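Local atomic coordinates of peptide methionine sulfoxide reductase msrA/msrB (Neisseria meningitidis, PDB entry 3BQG), a protein that reduces methionine sulfoxide in peptides and proteins back to methionine, its central MsrA domain passing through a sulfenic acid intermediate on a cysteine. Residues A[15-20]-A[141-146]; A[42-47]-A[137-142]; A[52-57]-A[94-99]. The protein carries 1 engineered substitution. One frame throughout, in Å; residues are numbered along the deposited sequence.

Interaction 1. Residues A[15-20]-A[141-146]; sequences GLEAYF and YHQDYL
Glu17 reaches from helix 14-21 with its carboxylate presented to the backbone of the turn at Asp144, while one helical step further on Ala18 lies against Leu146. With CG anti to the backbone N (chi1 170°) and the chain extended beyond it, the Glu17 carboxylate is carried clear of its own helix. Asp144 N meets the OE2 of Glu17 at 3.1 Å in a nearly straight bond (178°), on the syn side and somewhat out of the carboxylate plane; a weak second bond runs to OE1. The Gln143 side chain crosses that of Glu17 at about a right angle, and its amide is fixed elsewhere, NE2 donating to Ser31 O. Two waters finish the grip on Glu17 OE1: one donates to it and to His142 O, the other donates to it and accepts from Leu146 N at 3.0 Å. Beside this polar cluster, Leu146 directs CD1 at the CB of Ala18, 3.6 Å away, and CD1 also touches the CA of Gly15. The type II turn from His142 to Tyr145 leads into helix 145-148, and the Glu17 bonds thus join the start of that helix to helix 14-21, shortly after the modified Cys12. Asp144 OD1 lies 4.2 Å from Glu17 OE2, a proximity of like charges that the amide and water donors around Glu17 would probably offset in part.

Interaction 2. Residues A[42-47]-A[137-142]; sequences SYEDVS and DAEEYH
Tyr43 has CG anti to its backbone N (chi1 -179°), which carries the ring off helix 43-48 to meet His142, and Glu139, bent at chi2 (86°), turns its carboxylate to the first turn of the same helix. There Tyr43 N donates to Glu139 OE2 at 2.8 Å, using the syn lone pair, in a fairly straight bond. The other oxygen, OE1, is hydrogen-bonded to Tyr33 OH of strand 26-34, so both oxygens of the carboxylate are engaged. The NE2-CE1 side of the His142 imidazole comes over one face of the Tyr43 ring, NE2 3.3 Å from Tyr43 CD1, with the two planes inclined at 43°. Ser47 OG sits over the centre of the opposite face. Helix 43-48 begins with a capping box: Ser42 OG accepts from Asp45 N, and Asp45 OD2 accepts from Ser42 N at 2.9 Å. Glu139, in the loop after strand 135-137, therefore adds a carboxylate from outside at a helix N-terminus, where the helix dipole would be expected to welcome negative charge. Beside this bond, a water donates to both Glu44 OE1 and Glu139 OE2, bridging two acidic groups that do not bond each other directly. Tyr141 brings its OH within 3.7 Å of Tyr43 CB, its side chain crossing that of Tyr43 at about a right angle. On the far side, His142 ND1 is hydrogen-bonded to Trp14 NE1.

Interaction 3. Residues A[52-57]-A[94-99]; sequences GHAETV and QYRSGV
Arg96 lays one face of its guanidinium over the methyl of Ala54, whose CB sits 3.6 Å from Arg96 CZ, close to the centre of the flat group. Its first torsion places CG between the backbone N and the carbonyl carbon (chi1 69°), and the chain, extended from CG to NE, carries the head across to Gly52. At the edge of the group NH1 donates to Gly52 O at 2.9 Å, approaching from above the carbonyl plane; NH2 adds a weak bond to the same oxygen, and NE makes a salt bridge with Glu128.

Next along the chain, Glu55 N donates to Gln94 O at 2.7 Å in an almost straight bond (174°), and Gln94 CA makes a CH...O contact with His53 O. The Glu55 and Gln94 side chains run side by side in the same direction, their end planes 68° apart, and NE2 of Gln94 donates to Glu55 OE2 at 2.9 Å on its anti side. The same oxygen accepts a hydrogen bond from a water that in turn accepts one from Tyr95 OH, while OE1 accepts from Phe13 N, beside the modified Cys12. This buried carboxylate thus has donors at both oxygens. Gln94 CG lies over the centre of the Tyr95 ring.

The two strands are not direct neighbours: strand 3-10 runs between strands 54-62 and 97-101 in the mixed sheet, pairing through Leu8 with Val57 and through Ala9 with Gly98. Helix 43-48 borders the contact, with Val46 against His53 and Gln94.

The three contacts lie 13 to 15 Å apart, centre to centre, within the one MsrA domain. Along the chain, interaction 3 falls wholly between the two segments of interaction 2, which in turn fall between 15-20 and 141-146, apart from the shared Tyr141 and His142. Gln143 joins interactions 1 and 2 through a probable bond to Ala138 O. Ser47 and Gln94 make another probable bond between interactions 2 and 3, and Val57 packs on Leu16 and Glu17 between interactions 1 and 3. Helices 14-21 and 43-48 and the loop after strand 135-137 are thereby linked to the mixed sheet close to Phe13 and Trp14, which follow the sulfenic Cys12.

Interaction 1. Residues A[15-20]-A[141-146]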
loop_
_atom_site.group_PDB
_atom_site.type_symbol
_atom_site.label_atom_id
_atom_site.label_comp_id
_atom_site.label_asym_id
_atom_site.label_seq_id
_atom_site.Cartn_x
_atom_site.Cartn_y
_atom_site.Cartn_z
ATOM N N GLY A 15 2.958 1.890 9.116
ATOM C CA GLY A 15 1.627 1.465 9.511
ATOM C C GLY A 15 0.944 0.509 8.543
ATOM O O GLY A 15 0.348 -0.483 8.965
ATOM N N LEU A 16 1.026 0.794 7.245
ATOM C CA LEU A 16 0.388 -0.062 6.253
ATOM C C LEU A 16 1.000 -1.462 6.233
ATOM O O LEU A 16 0.292 -2.449 6.046
ATOM C CB LEU A 16 0.487 0.575 4.863
ATOM C CG LEU A 16 -0.265 -0.120 3.717
ATOM C CD1 LEU A 16 -1.757 -0.148 4.003
ATOM C CD2 LEU A 16 0.011 0.623 2.413
ATOM N N GLU A 17 2.316 -1.549 6.414
ATOM C CA GLU A 17 2.979 -2.848 6.414
ATOM C C GLU A 17 2.549 -3.643 7.642
ATOM O O GLU A 17 2.147 -4.802 7.536
ATOM C CB GLU A 17 4.498 -2.692 6.440
ATOM C CG GLU A 17 5.212 -4.023 6.686
ATOM C CD GLU A 17 6.622 -3.845 7.189
ATOM O OE1 GLU A 17 6.810 -3.108 8.181
ATOM O OE2 GLU A 17 7.547 -4.438 6.596
ATOM N N ALA A 18 2.639 -3.004 8.803
ATOM C CA ALA A 18 2.260 -3.643 10.060
ATOM C C ALA A 18 0.834 -4.163 9.959
ATOM O O ALA A 18 0.500 -5.229 10.471
ATOM C CB ALA A 18 2.372 -2.639 11.199
ATOM N N TYR A 19 -0.007 -3.385 9.293
ATOM C CA TYR A 19 -1.406 -3.735 9.095
ATOM C C TYR A 19 -1.575 -5.016 8.267
ATOM O O TYR A 19 -2.272 -5.938 8.685
ATOM C CB TYR A 19 -2.117 -2.558 8.412
ATOM C CG TYR A 19 -3.539 -2.812 7.975
ATOM C CD1 TYR A 19 -4.579 -2.893 8.902
ATOM C CD2 TYR A 19 -3.850 -2.940 6.623
ATOM C CE1 TYR A 19 -5.898 -3.092 8.486
ATOM C CE2 TYR A 19 -5.157 -3.137 6.201
ATOM C CZ TYR A 19 -6.176 -3.212 7.133
ATOM O OH TYR A 19 -7.470 -3.392 6.699
ATOM N N PHE A 20 -0.940 -5.084 7.099
ATOM C CA PHE A 20 -1.087 -6.267 6.253
ATOM C C PHE A 20 -0.465 -7.550 6.808
ATOM O O PHE A 20 -0.916 -8.647 6.484
ATOM C CB PHE A 20 -0.564 -5.976 4.837
ATOM C CG PHE A 20 -1.618 -5.408 3.926
ATOM C CD1 PHE A 20 -2.499 -6.248 3.254
ATOM C CD2 PHE A 20 -1.788 -4.032 3.815
ATOM C CE1 PHE A 20 -3.549 -5.729 2.490
ATOM C CE2 PHE A 20 -2.834 -3.497 3.057
ATOM C CZ PHE A 20 -3.718 -4.350 2.388
ATOM N N TYR A 141 16.160 -1.211 8.502
ATOM C CA TYR A 141 15.553 -0.626 9.688
ATOM C C TYR A 141 14.089 -0.258 9.471
ATOM O O TYR A 141 13.348 -0.062 10.432
ATOM C CB TYR A 141 16.344 0.596 10.180
ATOM C CG TYR A 141 16.359 1.798 9.264
ATOM C CD1 TYR A 141 17.290 1.903 8.229
ATOM C CD2 TYR A 141 15.478 2.862 9.469
ATOM C CE1 TYR A 141 17.351 3.048 7.424
ATOM C CE2 TYR A 141 15.529 4.006 8.670
ATOM C CZ TYR A 141 16.467 4.094 7.655
ATOM O OH TYR A 141 16.536 5.233 6.886
ATOM N N HIS A 142 13.667 -0.177 8.210
ATOM C CA HIS A 142 12.277 0.145 7.892
ATOM C C HIS A 142 11.372 -1.089 7.861
ATOM O O HIS A 142 10.172 -0.986 8.116
ATOM C CB HIS A 142 12.188 0.861 6.541
ATOM C CG HIS A 142 12.541 2.313 6.600
ATOM N ND1 HIS A 142 11.872 3.210 7.406
ATOM C CD2 HIS A 142 13.480 3.030 5.939
ATOM C CE1 HIS A 142 12.383 4.415 7.239
ATOM N NE2 HIS A 142 13.361 4.334 6.353
ATOM N N GLN A 143 11.935 -2.253 7.540
ATOM C CA GLN A 143 11.144 -3.486 7.485
ATOM C C GLN A 143 10.715 -3.897 8.897
ATOM O O GLN A 143 11.526 -3.869 9.825
ATOM C CB GLN A 143 11.960 -4.620 6.857
ATOM C CG GLN A 143 12.572 -4.302 5.497
ATOM C CD GLN A 143 11.534 -3.901 4.460
ATOM O OE1 GLN A 143 10.371 -4.289 4.552
ATOM N NE2 GLN A 143 11.958 -3.133 3.460
ATOM N N ASP A 144 9.448 -4.287 9.053
ATOM C CA ASP A 144 8.914 -4.685 10.358
ATOM C C ASP A 144 9.168 -3.585 11.379
ATOM O O ASP A 144 9.401 -3.859 12.556
ATOM C CB ASP A 144 9.578 -5.973 10.857
ATOM C CG ASP A 144 9.392 -7.134 9.907
ATOM O OD1 ASP A 144 8.250 -7.365 9.462
ATOM O OD2 ASP A 144 10.391 -7.823 9.616
ATOM N N TYR A 145 9.115 -2.339 10.923
ATOM C CA TYR A 145 9.374 -1.192 11.781
ATOM C C TYR A 145 8.607 -1.158 13.095
ATOM O O TYR A 145 9.211 -1.006 14.155
ATOM C CB TYR A 145 9.096 0.106 11.024
ATOM C CG TYR A 145 9.508 1.341 11.786
ATOM C CD1 TYR A 145 10.830 1.780 11.772
ATOM C CD2 TYR A 145 8.583 2.061 12.539
ATOM C CE1 TYR A 145 11.223 2.906 12.484
ATOM C CE2 TYR A 145 8.963 3.188 13.257
ATOM C CZ TYR A 145 10.284 3.607 13.225
ATOM O OH TYR A 145 10.669 4.728 13.924
ATOM N N LEU A 146 7.284 -1.286 13.031
ATOM C CA LEU A 146 6.455 -1.231 14.234
ATOM C C LEU A 146 6.593 -2.453 15.134
ATOM O O LEU A 146 6.196 -2.420 16.299
ATOM C CB LEU A 146 4.985 -1.010 13.858
ATOM C CG LEU A 146 4.698 0.358 13.220
ATOM C CD1 LEU A 146 3.220 0.483 12.885
ATOM C CD2 LEU A 146 5.131 1.468 14.171
HETATM O O HOH W 1 7.660 -0.821 7.323
HETATM O O HOH W 2 5.764 -1.648 10.448
#

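Interaction 2. Residues A[42-47]-A[137-142]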
loop_
_atom_site.group_PDB
_atom_site.type_symbol
_atom_site.label_atom_id
_atom_site.label_comp_id
_atom_site.label_asym_id
_atom_site.label_seq_id
_atom_site.Cartn_x
_atom_site.Cartn_y
_atom_site.Cartn_z
ATOM N N SER A 42 17.349 5.817 -1.845
ATOM C CA SER A 42 17.495 5.609 -0.411
ATOM C C SER A 42 16.330 6.361 0.233
ATOM O O SER A 42 15.633 7.129 -0.440
ATOM C CB SER A 42 18.815 6.204 0.087
ATOM O OG SER A 42 18.837 7.616 -0.092
ATOM N N TYR A 43 16.112 6.145 1.525
ATOM C CA TYR A 43 15.036 6.841 2.214
ATOM C C TYR A 43 15.237 8.348 2.047
ATOM O O TYR A 43 14.282 9.096 1.816
ATOM C CB TYR A 43 15.038 6.490 3.706
ATOM C CG TYR A 43 13.917 7.160 4.467
ATOM C CD1 TYR A 43 12.587 6.769 4.282
ATOM C CD2 TYR A 43 14.179 8.215 5.338
ATOM C CE1 TYR A 43 11.549 7.414 4.946
ATOM C CE2 TYR A 43 13.152 8.866 6.003
ATOM C CZ TYR A 43 11.840 8.465 5.803
ATOM O OH TYR A 43 10.827 9.141 6.440
ATOM N N GLU A 44 16.489 8.785 2.156
ATOM C CA GLU A 44 16.820 10.201 2.018
ATOM C C GLU A 44 16.592 10.714 0.597
ATOM O O GLU A 44 16.231 11.874 0.406
ATOM C CB GLU A 44 18.274 10.455 2.430
ATOM C CG GLU A 44 18.580 10.212 3.902
ATOM C CD GLU A 44 18.394 8.768 4.316
ATOM O OE1 GLU A 44 18.777 7.871 3.533
ATOM O OE2 GLU A 44 17.875 8.532 5.429
ATOM N N ASP A 45 16.814 9.861 -0.401
ATOM C CA ASP A 45 16.606 10.263 -1.792
ATOM C C ASP A 45 15.139 10.614 -2.021
ATOM O O ASP A 45 14.812 11.653 -2.604
ATOM C CB ASP A 45 16.992 9.136 -2.763
ATOM C CG ASP A 45 18.492 8.994 -2.936
ATOM O OD1 ASP A 45 19.202 10.022 -2.877
ATOM O OD2 ASP A 45 18.961 7.856 -3.152
ATOM N N VAL A 46 14.262 9.731 -1.558
ATOM C CA VAL A 46 12.824 9.912 -1.708
ATOM C C VAL A 46 12.282 11.080 -0.886
ATOM O O VAL A 46 11.573 11.945 -1.406
ATOM C CB VAL A 46 12.065 8.629 -1.281
ATOM C CG1 VAL A 46 10.560 8.804 -1.506
ATOM C CG2 VAL A 46 12.593 7.428 -2.060
ATOM N N SER A 47 12.625 11.099 0.399
ATOM C CA SER A 47 12.147 12.128 1.317
ATOM C C SER A 47 12.709 13.524 1.105
ATOM O O SER A 47 12.008 14.516 1.310
ATOM C CB SER A 47 12.441 11.713 2.766
ATOM O OG SER A 47 11.962 10.410 3.051
ATOM N N ASP A 137 13.207 -2.159 -2.444
ATOM C CA ASP A 137 13.037 -2.402 -1.004
ATOM C C ASP A 137 13.616 -1.275 -0.153
ATOM O O ASP A 137 14.677 -0.740 -0.468
ATOM C CB ASP A 137 13.753 -3.690 -0.581
ATOM C CG ASP A 137 13.162 -4.933 -1.203
ATOM O OD1 ASP A 137 12.277 -4.821 -2.074
ATOM O OD2 ASP A 137 13.601 -6.034 -0.812
ATOM N N ALA A 138 12.927 -0.936 0.933
ATOM C CA ALA A 138 13.405 0.097 1.843
ATOM C C ALA A 138 14.505 -0.535 2.691
ATOM O O ALA A 138 14.630 -1.762 2.736
ATOM C CB ALA A 138 12.276 0.577 2.735
ATOM N N GLU A 139 15.305 0.300 3.348
ATOM C CA GLU A 139 16.389 -0.185 4.201
ATOM C C GLU A 139 15.857 -1.126 5.281
ATOM O O GLU A 139 14.677 -1.077 5.642
ATOM C CB GLU A 139 17.125 0.996 4.840
ATOM C CG GLU A 139 17.832 1.889 3.829
ATOM C CD GLU A 139 16.929 2.965 3.239
ATOM O OE1 GLU A 139 15.703 2.736 3.110
ATOM O OE2 GLU A 139 17.459 4.042 2.891
ATOM N N GLU A 140 16.731 -1.990 5.786
ATOM C CA GLU A 140 16.354 -2.962 6.803
ATOM C C GLU A 140 15.695 -2.365 8.045
ATOM O O GLU A 140 14.752 -2.945 8.586
ATOM C CB GLU A 140 17.582 -3.801 7.192
ATOM C CG GLU A 140 17.427 -4.656 8.447
ATOM C CD GLU A 140 17.834 -3.914 9.715
ATOM O OE1 GLU A 140 18.952 -3.344 9.736
ATOM O OE2 GLU A 140 17.042 -3.906 10.687
ATOM N N TYR A 141 16.160 -1.211 8.502
ATOM C CA TYR A 141 15.553 -0.626 9.688
ATOM C C TYR A 141 14.089 -0.258 9.471
ATOM O O TYR A 141 13.348 -0.062 10.432
ATOM C CB TYR A 141 16.344 0.596 10.180
ATOM C CG TYR A 141 16.359 1.798 9.264
ATOM C CD1 TYR A 141 17.290 1.903 8.229
ATOM C CD2 TYR A 141 15.478 2.862 9.469
ATOM C CE1 TYR A 141 17.351 3.048 7.424
ATOM C CE2 TYR A 141 15.529 4.006 8.670
ATOM C CZ TYR A 141 16.467 4.094 7.655
ATOM O OH TYR A 141 16.536 5.233 6.886
ATOM N N HIS A 142 13.667 -0.177 8.210
ATOM C CA HIS A 142 12.277 0.145 7.892
ATOM C C HIS A 142 11.372 -1.089 7.861
ATOM O O HIS A 142 10.172 -0.986 8.116
ATOM C CB HIS A 142 12.188 0.861 6.541
ATOM C CG HIS A 142 12.541 2.313 6.600
ATOM N ND1 HIS A 142 11.872 3.210 7.406
ATOM C CD2 HIS A 142 13.480 3.030 5.939
ATOM C CE1 HIS A 142 12.383 4.415 7.239
ATOM N NE2 HIS A 142 13.361 4.334 6.353
HETATM O O HOH W 3 19.133 5.401 4.256
#

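Interaction 3. Residues A[52-57]-A[94-99]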
loop_
_atom_site.group_PDB
_atom_site.type_symbol
_atom_site.label_atom_id
_atom_site.label_comp_id
_atom_site.label_asym_id
_atom_site.label_seq_id
_atom_site.Cartn_x
_atom_site.Cartn_y
_atom_site.Cartn_z
ATOM N N GLY A 52 10.568 11.250 -6.502
ATOM C CA GLY A 52 9.200 10.988 -6.933
ATOM C C GLY A 52 8.549 9.662 -6.580
ATOM O O GLY A 52 7.398 9.419 -6.952
ATOM N N HIS A 53 9.268 8.802 -5.867
ATOM C CA HIS A 53 8.752 7.489 -5.474
ATOM C C HIS A 53 7.660 7.594 -4.422
ATOM O O HIS A 53 7.632 8.530 -3.629
ATOM C CB HIS A 53 9.879 6.624 -4.888
ATOM C CG HIS A 53 10.998 6.361 -5.840
ATOM N ND1 HIS A 53 11.103 5.190 -6.561
ATOM C CD2 HIS A 53 12.059 7.121 -6.199
ATOM C CE1 HIS A 53 12.182 5.239 -7.320
ATOM N NE2 HIS A 53 12.780 6.401 -7.118
ATOM N N ALA A 54 6.777 6.606 -4.406
ATOM C CA ALA A 54 5.704 6.556 -3.423
ATOM C C ALA A 54 6.080 5.489 -2.395
ATOM O O ALA A 54 6.608 4.433 -2.761
ATOM C CB ALA A 54 4.406 6.171 -4.100
ATOM N N GLU A 55 5.840 5.756 -1.112
ATOM C CA GLU A 55 6.130 4.742 -0.111
ATOM C C GLU A 55 5.081 3.677 -0.396
ATOM O O GLU A 55 3.876 3.943 -0.390
ATOM C CB GLU A 55 6.032 5.321 1.301
ATOM C CG GLU A 55 7.341 6.013 1.699
ATOM C CD GLU A 55 7.347 6.547 3.112
ATOM O OE1 GLU A 55 6.714 5.929 3.993
ATOM O OE2 GLU A 55 8.008 7.584 3.347
ATOM N N THR A 56 5.558 2.474 -0.676
ATOM C CA THR A 56 4.695 1.372 -1.069
ATOM C C THR A 56 4.998 0.091 -0.308
ATOM O O THR A 56 6.113 -0.113 0.171
ATOM C CB THR A 56 4.880 1.112 -2.594
ATOM O OG1 THR A 56 4.612 2.325 -3.317
ATOM C CG2 THR A 56 3.959 0.008 -3.086
ATOM N N VAL A 57 3.992 -0.766 -0.193
ATOM C CA VAL A 57 4.158 -2.041 0.482
ATOM C C VAL A 57 3.853 -3.137 -0.530
ATOM O O VAL A 57 2.748 -3.198 -1.072
ATOM C CB VAL A 57 3.197 -2.188 1.685
ATOM C CG1 VAL A 57 3.338 -3.571 2.293
ATOM C CG2 VAL A 57 3.504 -1.127 2.736
ATOM N N GLN A 94 5.248 11.308 -1.886
ATOM C CA GLN A 94 5.697 10.003 -1.407
ATOM C C GLN A 94 4.639 9.301 -0.553
ATOM O O GLN A 94 4.791 8.124 -0.213
ATOM C CB GLN A 94 7.015 10.133 -0.632
ATOM C CG GLN A 94 6.894 10.491 0.840
ATOM C CD GLN A 94 8.227 10.933 1.432
ATOM O OE1 GLN A 94 8.649 12.075 1.239
ATOM N NE2 GLN A 94 8.902 10.025 2.145
ATOM N N TYR A 95 3.570 10.026 -0.220
ATOM C CA TYR A 95 2.473 9.484 0.577
ATOM C C TYR A 95 1.191 9.390 -0.258
ATOM O O TYR A 95 0.103 9.201 0.291
ATOM C CB TYR A 95 2.214 10.364 1.813
ATOM C CG TYR A 95 3.422 10.519 2.719
ATOM C CD1 TYR A 95 3.973 9.417 3.367
ATOM C CD2 TYR A 95 4.033 11.761 2.896
ATOM C CE1 TYR A 95 5.103 9.544 4.167
ATOM C CE2 TYR A 95 5.168 11.903 3.696
ATOM C CZ TYR A 95 5.696 10.788 4.324
ATOM O OH TYR A 95 6.829 10.910 5.092
ATOM N N ARG A 96 1.319 9.526 -1.579
ATOM C CA ARG A 96 0.163 9.451 -2.470
ATOM C C ARG A 96 -0.427 8.046 -2.431
ATOM O O ARG A 96 0.293 7.082 -2.162
ATOM C CB ARG A 96 0.568 9.813 -3.914
ATOM C CG ARG A 96 1.484 8.809 -4.638
ATOM C CD ARG A 96 1.775 9.305 -6.056
ATOM N NE ARG A 96 2.647 8.435 -6.849
ATOM C CZ ARG A 96 3.981 8.446 -6.806
ATOM N NH1 ARG A 96 4.625 9.284 -6.004
ATOM N NH2 ARG A 96 4.674 7.626 -7.586
ATOM N N SER A 97 -1.729 7.925 -2.681
ATOM C CA SER A 97 -2.364 6.609 -2.670
ATOM C C SER A 97 -2.333 5.982 -4.059
ATOM O O SER A 97 -2.426 6.672 -5.074
ATOM C CB SER A 97 -3.819 6.699 -2.184
ATOM O OG SER A 97 -4.610 7.509 -3.043
ATOM N N GLY A 98 -2.189 4.665 -4.097
ATOM C CA GLY A 98 -2.167 3.987 -5.373
ATOM C C GLY A 98 -2.065 2.484 -5.266
ATOM O O GLY A 98 -1.625 1.945 -4.247
ATOM N N VAL A 99 -2.499 1.808 -6.326
ATOM C CA VAL A 99 -2.435 0.354 -6.410
ATOM C C VAL A 99 -1.641 0.105 -7.703
ATOM O O VAL A 99 -2.036 0.586 -8.767
ATOM C CB VAL A 99 -3.855 -0.265 -6.536
ATOM C CG1 VAL A 99 -3.750 -1.778 -6.702
ATOM C CG2 VAL A 99 -4.699 0.094 -5.296
HETATM O O HOH W 4 1.975 6.096 -0.084
HETATM O O HOH W 5 8.108 8.753 5.658
#